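Local structure of predicted protease of the collagenase family (Methanopyrus kandleri, 5D88) at residues C28-V37 and D68-L78; Y99-A110 and Y124-L135. The protein binds zinc and probably acts as a peptidase of the U32 family, on a TIM-barrel scaffold. All coordinates share one frame; numbering follows the deposited sequence.

Interaction 1. Residues C28-V37 and D68-L78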
loop_
_atom_site.group_PDB
_atom_site.type_symbol
_atom_site.label_atom_id
_atom_site.label_comp_id
_atom_site.label_asym_id
_atom_site.label_seq_id
_atom_site.Cartn_x
_atom_site.Cartn_y
_atom_site.Cartn_z
ATOM N N CYS A 28 -20.437 -9.611 -7.864
ATOM C CA CYS A 28 -21.722 -9.954 -7.273
ATOM C C CYS A 28 -21.581 -9.901 -5.761
ATOM O O CYS A 28 -20.847 -10.714 -5.181
ATOM C CB CYS A 28 -22.188 -11.332 -7.743
ATOM S SG CYS A 28 -23.739 -11.803 -7.041
ATOM N N CYS A 29 -22.305 -8.964 -5.131
ATOM C CA CYS A 29 -22.190 -8.708 -3.700
ATOM C C CYS A 29 -23.366 -9.215 -2.898
ATOM O O CYS A 29 -23.346 -9.105 -1.662
ATOM C CB CYS A 29 -22.037 -7.213 -3.421
ATOM S SG CYS A 29 -20.541 -6.549 -4.068
ATOM N N SER A 30 -24.384 -9.755 -3.552
ATOM C CA SER A 30 -25.570 -10.226 -2.852
ATOM C C SER A 30 -26.297 -11.205 -3.752
ATOM O O SER A 30 -26.124 -11.204 -4.972
ATOM C CB SER A 30 -26.506 -9.075 -2.464
ATOM O OG SER A 30 -27.165 -8.554 -3.602
ATOM N N ARG A 31 -27.116 -12.047 -3.125
ATOM C CA ARG A 31 -27.978 -12.935 -3.888
ATOM C C ARG A 31 -28.840 -12.150 -4.875
ATOM O O ARG A 31 -29.076 -12.602 -5.999
ATOM C CB ARG A 31 -28.843 -13.753 -2.931
ATOM C CG ARG A 31 -29.903 -14.587 -3.621
ATOM C CD ARG A 31 -29.274 -15.701 -4.434
ATOM N NE ARG A 31 -30.285 -16.507 -5.102
ATOM C CZ ARG A 31 -30.866 -16.178 -6.249
ATOM N NH1 ARG A 31 -30.541 -15.043 -6.864
ATOM N NH2 ARG A 31 -31.776 -16.985 -6.781
ATOM N N HIS A 32 -29.321 -10.971 -4.480
ATOM C CA HIS A 32 -30.171 -10.208 -5.388
ATOM C C HIS A 32 -29.374 -9.635 -6.559
ATOM O O HIS A 32 -29.870 -9.591 -7.689
ATOM C CB HIS A 32 -30.884 -9.088 -4.629
ATOM C CG HIS A 32 -31.637 -8.156 -5.522
ATOM N ND1 HIS A 32 -32.779 -8.535 -6.196
ATOM C CD2 HIS A 32 -31.403 -6.868 -5.869
ATOM C CE1 HIS A 32 -33.222 -7.515 -6.912
ATOM N NE2 HIS A 32 -32.407 -6.492 -6.728
ATOM N N HIS A 33 -28.155 -9.157 -6.293
ATOM C CA HIS A 33 -27.259 -8.635 -7.325
ATOM C C HIS A 33 -27.024 -9.661 -8.428
ATOM O O HIS A 33 -26.831 -9.292 -9.594
ATOM C CB HIS A 33 -25.933 -8.248 -6.647
ATOM C CG HIS A 33 -25.068 -7.281 -7.409
ATOM N ND1 HIS A 33 -23.726 -7.110 -7.113
ATOM C CD2 HIS A 33 -25.346 -6.408 -8.409
ATOM C CE1 HIS A 33 -23.212 -6.197 -7.918
ATOM N NE2 HIS A 33 -24.175 -5.749 -8.711
ATOM N N LEU A 34 -27.037 -10.948 -8.075
ATOM C CA LEU A 34 -26.797 -12.011 -9.047
ATOM C C LEU A 34 -27.824 -11.991 -10.167
ATOM O O LEU A 34 -27.501 -12.309 -11.318
ATOM C CB LEU A 34 -26.817 -13.372 -8.346
ATOM C CG LEU A 34 -26.531 -14.611 -9.200
ATOM C CD1 LEU A 34 -25.176 -14.492 -9.896
ATOM C CD2 LEU A 34 -26.585 -15.899 -8.353
ATOM N N ASP A 35 -29.073 -11.642 -9.850
ATOM C CA ASP A 35 -30.133 -11.656 -10.850
ATOM C C ASP A 35 -29.933 -10.606 -11.937
ATOM O O ASP A 35 -30.623 -10.671 -12.958
ATOM C CB ASP A 35 -31.499 -11.432 -10.192
ATOM C CG ASP A 35 -31.988 -12.635 -9.400
ATOM O OD1 ASP A 35 -31.339 -13.705 -9.406
ATOM O OD2 ASP A 35 -33.055 -12.505 -8.770
ATOM N N THR A 36 -29.041 -9.636 -11.740
ATOM C CA THR A 36 -28.790 -8.587 -12.726
ATOM C C THR A 36 -27.606 -8.894 -13.636
ATOM O O THR A 36 -27.363 -8.159 -14.602
ATOM C CB THR A 36 -28.543 -7.245 -12.026
ATOM O OG1 THR A 36 -27.196 -7.197 -11.533
ATOM C CG2 THR A 36 -29.533 -7.049 -10.864
ATOM N N VAL A 37 -26.869 -9.948 -13.355
ATOM C CA VAL A 37 -25.738 -10.328 -14.200
ATOM C C VAL A 37 -26.264 -10.757 -15.563
ATOM O O VAL A 37 -27.189 -11.586 -15.629
ATOM C CB VAL A 37 -24.949 -11.454 -13.543
ATOM C CG1 VAL A 37 -23.862 -11.987 -14.499
ATOM C CG2 VAL A 37 -24.347 -10.966 -12.241
ATOM N N ASP A 68 -24.741 -19.067 -0.731
ATOM C CA ASP A 68 -25.944 -19.018 -1.553
ATOM C C ASP A 68 -25.647 -18.473 -2.953
ATOM O O ASP A 68 -26.121 -19.022 -3.958
ATOM C CB ASP A 68 -26.985 -18.161 -0.836
ATOM C CG ASP A 68 -28.332 -18.198 -1.504
ATOM O OD1 ASP A 68 -28.754 -19.286 -1.958
ATOM O OD2 ASP A 68 -28.972 -17.131 -1.564
ATOM N N ILE A 69 -24.865 -17.397 -3.039
ATOM C CA ILE A 69 -24.509 -16.816 -4.334
ATOM C C ILE A 69 -23.804 -17.845 -5.202
ATOM O O ILE A 69 -24.076 -17.964 -6.405
ATOM C CB ILE A 69 -23.624 -15.575 -4.135
ATOM C CG1 ILE A 69 -24.447 -14.415 -3.563
ATOM C CG2 ILE A 69 -22.943 -15.160 -5.464
ATOM C CD1 ILE A 69 -23.561 -13.338 -2.932
ATOM N N VAL A 70 -22.845 -18.563 -4.616
ATOM C CA VAL A 70 -22.024 -19.476 -5.404
ATOM C C VAL A 70 -22.865 -20.641 -5.915
ATOM O O VAL A 70 -22.735 -21.052 -7.076
ATOM C CB VAL A 70 -20.811 -19.952 -4.581
ATOM C CG1 VAL A 70 -20.042 -21.005 -5.333
ATOM C CG2 VAL A 70 -19.889 -18.765 -4.272
ATOM N N ASP A 71 -23.747 -21.181 -5.070
ATOM C CA ASP A 71 -24.624 -22.271 -5.506
ATOM C C ASP A 71 -25.460 -21.864 -6.707
ATOM O O ASP A 71 -25.514 -22.577 -7.720
ATOM C CB ASP A 71 -25.552 -22.695 -4.373
ATOM C CG ASP A 71 -24.823 -23.384 -3.255
ATOM O OD1 ASP A 71 -23.660 -23.800 -3.471
ATOM O OD2 ASP A 71 -25.420 -23.516 -2.163
ATOM N N VAL A 72 -26.171 -20.747 -6.591
ATOM C CA VAL A 72 -27.078 -20.339 -7.660
ATOM C C VAL A 72 -26.295 -19.992 -8.921
ATOM O O VAL A 72 -26.725 -20.300 -10.034
ATOM C CB VAL A 72 -27.956 -19.167 -7.185
ATOM C CG1 VAL A 72 -28.829 -18.642 -8.311
ATOM C CG2 VAL A 72 -28.823 -19.609 -6.029
ATOM N N ALA A 73 -25.132 -19.349 -8.773
ATOM C CA ALA A 73 -24.324 -19.011 -9.945
ATOM C C ALA A 73 -23.896 -20.264 -10.713
ATOM O O ALA A 73 -23.914 -20.287 -11.951
ATOM C CB ALA A 73 -23.102 -18.199 -9.519
ATOM N N LYS A 74 -23.492 -21.314 -9.998
ATOM C CA LYS A 74 -23.128 -22.551 -10.679
ATOM C C LYS A 74 -24.333 -23.178 -11.366
ATOM O O LYS A 74 -24.215 -23.700 -12.481
ATOM C CB LYS A 74 -22.510 -23.526 -9.690
ATOM C CG LYS A 74 -21.127 -23.142 -9.249
ATOM C CD LYS A 74 -20.696 -24.013 -8.081
ATOM C CE LYS A 74 -19.279 -23.724 -7.637
ATOM N NZ LYS A 74 -18.310 -24.576 -8.355
ATOM N N ASP A 75 -25.501 -23.147 -10.720
ATOM C CA ASP A 75 -26.712 -23.655 -11.363
ATOM C C ASP A 75 -26.930 -22.987 -12.707
ATOM O O ASP A 75 -27.385 -23.625 -13.664
ATOM C CB ASP A 75 -27.923 -23.422 -10.464
ATOM C CG ASP A 75 -28.100 -24.509 -9.436
ATOM O OD1 ASP A 75 -27.093 -25.135 -9.038
ATOM O OD2 ASP A 75 -29.255 -24.742 -9.033
ATOM N N ARG A 76 -26.624 -21.699 -12.795
ATOM C CA ARG A 76 -26.803 -20.930 -14.012
ATOM C C ARG A 76 -25.596 -21.032 -14.945
ATOM O O ARG A 76 -25.537 -20.315 -15.951
ATOM C CB ARG A 76 -27.111 -19.473 -13.635
ATOM C CG ARG A 76 -28.408 -19.351 -12.789
ATOM C CD ARG A 76 -28.694 -17.932 -12.289
ATOM N NE ARG A 76 -29.931 -17.848 -11.503
ATOM C CZ ARG A 76 -30.388 -16.732 -10.936
ATOM N NH1 ARG A 76 -29.714 -15.593 -11.059
ATOM N NH2 ARG A 76 -31.525 -16.748 -10.243
ATOM N N GLY A 77 -24.648 -21.919 -14.637
ATOM C CA GLY A 77 -23.506 -22.175 -15.496
ATOM C C GLY A 77 -22.448 -21.095 -15.505
ATOM O O GLY A 77 -21.626 -21.053 -16.425
ATOM N N LEU A 78 -22.454 -20.208 -14.511
ATOM C CA LEU A 78 -21.429 -19.187 -14.394
ATOM C C LEU A 78 -20.201 -19.750 -13.692
ATOM O O LEU A 78 -20.316 -20.482 -12.709
ATOM C CB LEU A 78 -21.975 -17.991 -13.611
ATOM C CG LEU A 78 -23.050 -17.176 -14.335
ATOM C CD1 LEU A 78 -23.868 -16.325 -13.370
ATOM C CD2 LEU A 78 -22.399 -16.293 -15.381
HETATM O O HOH W 1 -27.829 -14.637 -12.903
#
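Leu-34 and Val-72 form the middle of the apolar part of this contact. The CD2 methyl of Leu-34 rests on Val-72 CG1 at 3.5 Å, while its other branch, Leu-34 CD1, reaches Leu-78 CD1 at 4.1 Å, the two leucine side chains running antiparallel past one another. Further along, Ile-69 lays CG1 and CD1 against the backbone where Ser-30 joins Arg-31, and turns its CG2 branch to the sulfur of Cys-28, with CG2 to SG 3.8 Å. On the barrel side, Ile-69, Ala-73 and Leu-78 also rest on Ile-44 of strand 43-47. The contact thus belongs to the outer layer of a TIM barrel, where the short helical turn 31-34, between the first two strands, packs beside helix 63-75, between the second and third. That helix ends in a Schellman motif with Gly-77 at C-prime.

Beside the apolar contacts lies a salt-bridge network centred on Asp-35 OD1. Both terminal nitrogens of Arg-76, whose chain is extended from CG to NE, converge on Asp-35 OD1, NH1 at 3.0 Å and NH2 at 3.2 Å. Arg-31 NH1 donates to Asp-35 OD1 at 3.0 Å, arriving from above the carboxylate plane. Three N-H groups on one oxygen probably offset the closeness of the two guanidinium groups, which stand nearly perpendicular, 87° apart. The Arg-31 chain bends at chi2 (68°), passing Asp-68, whose OD2 makes a long salt bridge to Arg-31 NE at 3.8 Å. A water bridges Arg-76 NH1 to Leu-34 O.

Interaction 2. Residues Y99-A110 and Y124-L135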
loop_
_atom_site.group_PDB
_atom_site.type_symbol
_atom_site.label_atom_id
_atom_site.label_comp_id
_atom_site.label_asym_id
_atom_site.label_seq_id
_atom_site.Cartn_x
_atom_site.Cartn_y
_atom_site.Cartn_z
ATOM N N TYR A 99 0.786 -19.821 8.315
ATOM C CA TYR A 99 0.692 -20.692 7.142
ATOM C C TYR A 99 -0.470 -21.664 7.265
ATOM O O TYR A 99 -1.259 -21.771 6.312
ATOM C CB TYR A 99 2.023 -21.402 6.886
ATOM C CG TYR A 99 2.022 -22.192 5.598
ATOM C CD1 TYR A 99 2.204 -21.562 4.382
ATOM C CD2 TYR A 99 1.820 -23.565 5.591
ATOM C CE1 TYR A 99 2.195 -22.275 3.193
ATOM C CE2 TYR A 99 1.807 -24.283 4.402
ATOM C CZ TYR A 99 1.998 -23.628 3.201
ATOM O OH TYR A 99 1.993 -24.316 1.993
ATOM N N PRO A 100 -0.656 -22.379 8.375
ATOM C CA PRO A 100 -1.853 -23.231 8.473
ATOM C C PRO A 100 -3.157 -22.464 8.328
ATOM O O PRO A 100 -4.101 -22.988 7.717
ATOM C CB PRO A 100 -1.717 -23.865 9.865
ATOM C CG PRO A 100 -0.269 -23.849 10.146
ATOM C CD PRO A 100 0.284 -22.614 9.484
ATOM N N SER A 101 -3.249 -21.247 8.885
ATOM C CA SER A 101 -4.464 -20.442 8.718
ATOM C C SER A 101 -4.727 -20.148 7.257
ATOM O O SER A 101 -5.876 -20.191 6.801
ATOM C CB SER A 101 -4.363 -19.117 9.474
ATOM O OG SER A 101 -4.296 -19.348 10.862
ATOM N N LEU A 102 -3.675 -19.799 6.522
ATOM C CA LEU A 102 -3.814 -19.502 5.103
ATOM C C LEU A 102 -4.272 -20.732 4.337
ATOM O O LEU A 102 -5.187 -20.660 3.515
ATOM C CB LEU A 102 -2.486 -18.986 4.553
ATOM C CG LEU A 102 -2.438 -18.742 3.051
ATOM C CD1 LEU A 102 -3.538 -17.739 2.635
ATOM C CD2 LEU A 102 -1.068 -18.241 2.667
ATOM N N ARG A 103 -3.647 -21.880 4.597
ATOM C CA ARG A 103 -4.038 -23.086 3.884
ATOM C C ARG A 103 -5.466 -23.473 4.227
ATOM O O ARG A 103 -6.202 -23.964 3.367
ATOM C CB ARG A 103 -3.079 -24.240 4.202
ATOM C CG ARG A 103 -1.645 -24.010 3.768
ATOM C CD ARG A 103 -1.514 -23.942 2.251
ATOM N NE ARG A 103 -2.113 -25.113 1.630
ATOM C CZ ARG A 103 -1.460 -26.238 1.358
ATOM N NH1 ARG A 103 -0.160 -26.353 1.613
ATOM N NH2 ARG A 103 -2.106 -27.252 0.815
ATOM N N SER A 104 -5.881 -23.276 5.484
ATOM C CA SER A 104 -7.271 -23.559 5.831
ATOM C C SER A 104 -8.228 -22.706 5.010
ATOM O O SER A 104 -9.269 -23.191 4.545
ATOM C CB SER A 104 -7.515 -23.315 7.311
ATOM O OG SER A 104 -8.782 -23.804 7.632
ATOM N N THR A 105 -7.905 -21.425 4.855
ATOM C CA THR A 105 -8.728 -20.518 4.051
ATOM C C THR A 105 -8.767 -20.956 2.589
ATOM O O THR A 105 -9.839 -21.021 1.975
ATOM C CB THR A 105 -8.191 -19.092 4.187
ATOM O OG1 THR A 105 -8.359 -18.656 5.537
ATOM C CG2 THR A 105 -8.937 -18.098 3.270
ATOM N N LEU A 106 -7.608 -21.276 2.012
ATOM C CA LEU A 106 -7.607 -21.684 0.615
ATOM C C LEU A 106 -8.318 -23.017 0.429
ATOM O O LEU A 106 -8.986 -23.211 -0.587
ATOM C CB LEU A 106 -6.180 -21.735 0.083
ATOM C CG LEU A 106 -5.457 -20.394 0.209
ATOM C CD1 LEU A 106 -4.051 -20.501 -0.307
ATOM C CD2 LEU A 106 -6.201 -19.301 -0.514
ATOM N N ASP A 107 -8.215 -23.937 1.398
ATOM C CA ASP A 107 -8.995 -25.169 1.320
ATOM C C ASP A 107 -10.481 -24.870 1.288
ATOM O O ASP A 107 -11.248 -25.535 0.581
ATOM C CB ASP A 107 -8.716 -26.074 2.511
ATOM C CG ASP A 107 -7.375 -26.738 2.453
ATOM O OD1 ASP A 107 -6.665 -26.668 1.422
ATOM O OD2 ASP A 107 -7.051 -27.364 3.485
ATOM N N TYR A 108 -10.912 -23.909 2.089
ATOM C CA TYR A 108 -12.310 -23.520 2.072
ATOM C C TYR A 108 -12.718 -23.063 0.676
ATOM O O TYR A 108 -13.721 -23.522 0.128
ATOM C CB TYR A 108 -12.539 -22.427 3.107
ATOM C CG TYR A 108 -13.872 -21.764 2.973
ATOM C CD1 TYR A 108 -15.037 -22.443 3.300
ATOM C CD2 TYR A 108 -13.971 -20.468 2.503
ATOM C CE1 TYR A 108 -16.269 -21.843 3.171
ATOM C CE2 TYR A 108 -15.202 -19.845 2.376
ATOM C CZ TYR A 108 -16.346 -20.543 2.706
ATOM O OH TYR A 108 -17.570 -19.947 2.572
ATOM N N LEU A 109 -11.913 -22.205 0.059
ATOM C CA LEU A 109 -12.228 -21.732 -1.287
ATOM C C LEU A 109 -12.216 -22.874 -2.291
ATOM O O LEU A 109 -13.128 -22.996 -3.120
ATOM C CB LEU A 109 -11.228 -20.658 -1.697
ATOM C CG LEU A 109 -11.201 -19.416 -0.813
ATOM C CD1 LEU A 109 -10.153 -18.468 -1.355
ATOM C CD2 LEU A 109 -12.559 -18.738 -0.788
ATOM N N ALA A 110 -11.179 -23.719 -2.235
ATOM C CA ALA A 110 -10.961 -24.732 -3.263
ATOM C C ALA A 110 -11.914 -25.909 -3.126
ATOM O O ALA A 110 -12.377 -26.454 -4.135
ATOM C CB ALA A 110 -9.509 -25.236 -3.218
ATOM N N TYR A 124 2.458 -13.096 -1.590
ATOM C CA TYR A 124 2.652 -14.373 -0.917
ATOM C C TYR A 124 1.489 -15.317 -1.203
ATOM O O TYR A 124 1.694 -16.524 -1.389
ATOM C CB TYR A 124 2.826 -14.114 0.576
ATOM C CG TYR A 124 3.054 -15.313 1.444
ATOM C CD1 TYR A 124 3.995 -16.282 1.118
ATOM C CD2 TYR A 124 2.357 -15.455 2.633
ATOM C CE1 TYR A 124 4.220 -17.362 1.964
ATOM C CE2 TYR A 124 2.567 -16.538 3.465
ATOM C CZ TYR A 124 3.500 -17.477 3.126
ATOM O OH TYR A 124 3.703 -18.539 3.964
ATOM N N LEU A 125 0.258 -14.783 -1.235
ATOM C CA LEU A 125 -0.895 -15.605 -1.583
ATOM C C LEU A 125 -0.814 -16.099 -3.017
ATOM O O LEU A 125 -1.222 -17.226 -3.310
ATOM C CB LEU A 125 -2.195 -14.836 -1.388
ATOM C CG LEU A 125 -2.878 -15.078 -0.068
ATOM C CD1 LEU A 125 -1.940 -14.663 1.081
ATOM C CD2 LEU A 125 -4.173 -14.313 -0.080
ATOM N N VAL A 126 -0.366 -15.241 -3.938
ATOM C CA VAL A 126 -0.173 -15.671 -5.322
ATOM C C VAL A 126 0.701 -16.909 -5.351
ATOM O O VAL A 126 0.398 -17.906 -6.017
ATOM C CB VAL A 126 0.453 -14.535 -6.161
ATOM C CG1 VAL A 126 0.828 -15.027 -7.558
ATOM C CG2 VAL A 126 -0.501 -13.338 -6.271
ATOM N N GLU A 127 1.816 -16.849 -4.634
ATOM C CA GLU A 127 2.785 -17.936 -4.662
ATOM C C GLU A 127 2.202 -19.219 -4.071
ATOM O O GLU A 127 2.358 -20.311 -4.639
ATOM C CB GLU A 127 4.043 -17.487 -3.914
ATOM C CG GLU A 127 5.267 -18.312 -4.147
ATOM C CD GLU A 127 6.486 -17.651 -3.523
ATOM O OE1 GLU A 127 6.385 -17.168 -2.368
ATOM O OE2 GLU A 127 7.525 -17.584 -4.195
ATOM N N VAL A 128 1.544 -19.116 -2.919
ATOM C CA VAL A 128 0.989 -20.312 -2.286
ATOM C C VAL A 128 -0.118 -20.909 -3.148
ATOM O O VAL A 128 -0.182 -22.133 -3.332
ATOM C CB VAL A 128 0.482 -19.989 -0.866
ATOM C CG1 VAL A 128 -0.199 -21.202 -0.255
ATOM C CG2 VAL A 128 1.629 -19.543 0.050
ATOM N N LEU A 129 -1.015 -20.061 -3.674
ATOM C CA LEU A 129 -2.101 -20.547 -4.527
ATOM C C LEU A 129 -1.566 -21.262 -5.751
ATOM O O LEU A 129 -2.034 -22.354 -6.097
ATOM C CB LEU A 129 -3.007 -19.393 -4.972
ATOM C CG LEU A 129 -4.132 -19.077 -4.026
ATOM C CD1 LEU A 129 -4.671 -17.689 -4.366
ATOM C CD2 LEU A 129 -5.235 -20.163 -4.119
ATOM N N ALA A 130 -0.587 -20.658 -6.427
ATOM C CA ALA A 130 -0.065 -21.247 -7.661
ATOM C C ALA A 130 0.672 -22.556 -7.396
ATOM O O ALA A 130 0.623 -23.480 -8.212
ATOM C CB ALA A 130 0.864 -20.260 -8.355
ATOM N N THR A 131 1.386 -22.632 -6.278
ATOM C CA THR A 131 2.179 -23.811 -5.963
ATOM C C THR A 131 1.321 -24.973 -5.478
ATOM O O THR A 131 1.546 -26.118 -5.882
ATOM C CB THR A 131 3.237 -23.449 -4.929
ATOM O OG1 THR A 131 4.116 -22.485 -5.509
ATOM C CG2 THR A 131 4.054 -24.654 -4.545
ATOM N N GLU A 132 0.353 -24.718 -4.601
ATOM C CA GLU A 132 -0.313 -25.791 -3.866
ATOM C C GLU A 132 -1.728 -26.116 -4.333
ATOM O O GLU A 132 -2.276 -27.150 -3.908
ATOM C CB GLU A 132 -0.349 -25.446 -2.365
ATOM C CG GLU A 132 1.032 -25.148 -1.749
ATOM C CD GLU A 132 1.967 -26.341 -1.765
ATOM O OE1 GLU A 132 1.546 -27.423 -2.191
ATOM O OE2 GLU A 132 3.139 -26.198 -1.364
ATOM N N TYR A 133 -2.339 -25.274 -5.166
ATOM C CA TYR A 133 -3.722 -25.438 -5.588
ATOM C C TYR A 133 -3.785 -25.480 -7.108
ATOM O O TYR A 133 -2.779 -25.299 -7.801
ATOM C CB TYR A 133 -4.613 -24.321 -5.001
ATOM C CG TYR A 133 -4.709 -24.463 -3.503
ATOM C CD1 TYR A 133 -3.731 -23.924 -2.687
ATOM C CD2 TYR A 133 -5.730 -25.201 -2.908
ATOM C CE1 TYR A 133 -3.766 -24.089 -1.313
ATOM C CE2 TYR A 133 -5.781 -25.363 -1.536
ATOM C CZ TYR A 133 -4.785 -24.806 -0.743
ATOM O OH TYR A 133 -4.779 -24.965 0.625
ATOM N N ASP A 134 -4.984 -25.750 -7.616
ATOM C CA ASP A 134 -5.257 -25.841 -9.049
ATOM C C ASP A 134 -6.416 -24.924 -9.407
ATOM O O ASP A 134 -7.380 -25.313 -10.060
ATOM C CB ASP A 134 -5.570 -27.276 -9.446
ATOM C CG ASP A 134 -5.667 -27.460 -10.933
ATOM O OD1 ASP A 134 -5.054 -26.676 -11.681
ATOM O OD2 ASP A 134 -6.359 -28.408 -11.358
ATOM N N LEU A 135 -6.344 -23.704 -8.921
ATOM C CA LEU A 135 -7.310 -22.641 -9.164
ATOM C C LEU A 135 -6.686 -21.604 -10.091
ATOM O O LEU A 135 -5.457 -21.465 -10.147
ATOM C CB LEU A 135 -7.709 -21.976 -7.838
ATOM C CG LEU A 135 -8.298 -22.875 -6.766
ATOM C CD1 LEU A 135 -8.438 -22.176 -5.425
ATOM C CD2 LEU A 135 -9.629 -23.361 -7.233
HETATM O O HOH W 2 3.395 -23.241 -0.118
#
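Helices 99-110 and 124-132 cross at -60° with their axes 11.3 Å apart at closest approach, and the chain beyond the second helix, through Leu-135, continues the contact to Ala-110. Val-128 is the knob, set in a hole formed by Tyr-99, Leu-102, Arg-103 and Leu-106; Leu-102 meets it tip to tip. Leu-106 CD2 packs on Leu-129 CD2 at 3.8 Å, and Leu-106 CB lies over the face of the Tyr-133 ring in a CH-pi contact, 3.9 Å from the centroid. Tyr-133 OH links two polar partners: it donates to Asp-107 OD1 at 2.7 Å and accepts from Arg-103 NE at 2.9 Å in a nearly straight bond. Arg-103, bent at chi2 and chi3 (-66° and -53°), curls back along its own helix, and its NH1 donates to Tyr-99 OH at 3.0 Å while Glu-132 CB sits over the guanidinium face. A leucine in place of Arg-103 would probably leave the Tyr-133 hydroxyl, still held by Asp-107, without its donor, and Tyr-99 OH without the bond from NH1. Such side-by-side packing of consecutive helices, each following a barrel strand, is typical of the helical layer of a TIM barrel.

How the interactions relate
The two contacts illustrate how the outer layer of a TIM barrel is assembled from neighbouring pairs. Both segments of interaction 1 precede those of interaction 2 in the chain, and the centres of the two contacts lie 24 Å apart. Nearest atoms are about 7 Å apart, so the two do not touch. Interaction 1 joins the connections after the first and second strands, and interaction 2 those after the third and fourth; strand 79-83 follows helix 63-75 and leads on toward helix 98-113. A hydrogen bond between the side chains of Tyr-108 and Glu-67 ties these two helices together. Interaction 1 lies away from the zinc site, and interaction 2 is not part of it either, the side chain of Leu-125 lying about 13 Å from the zinc ion.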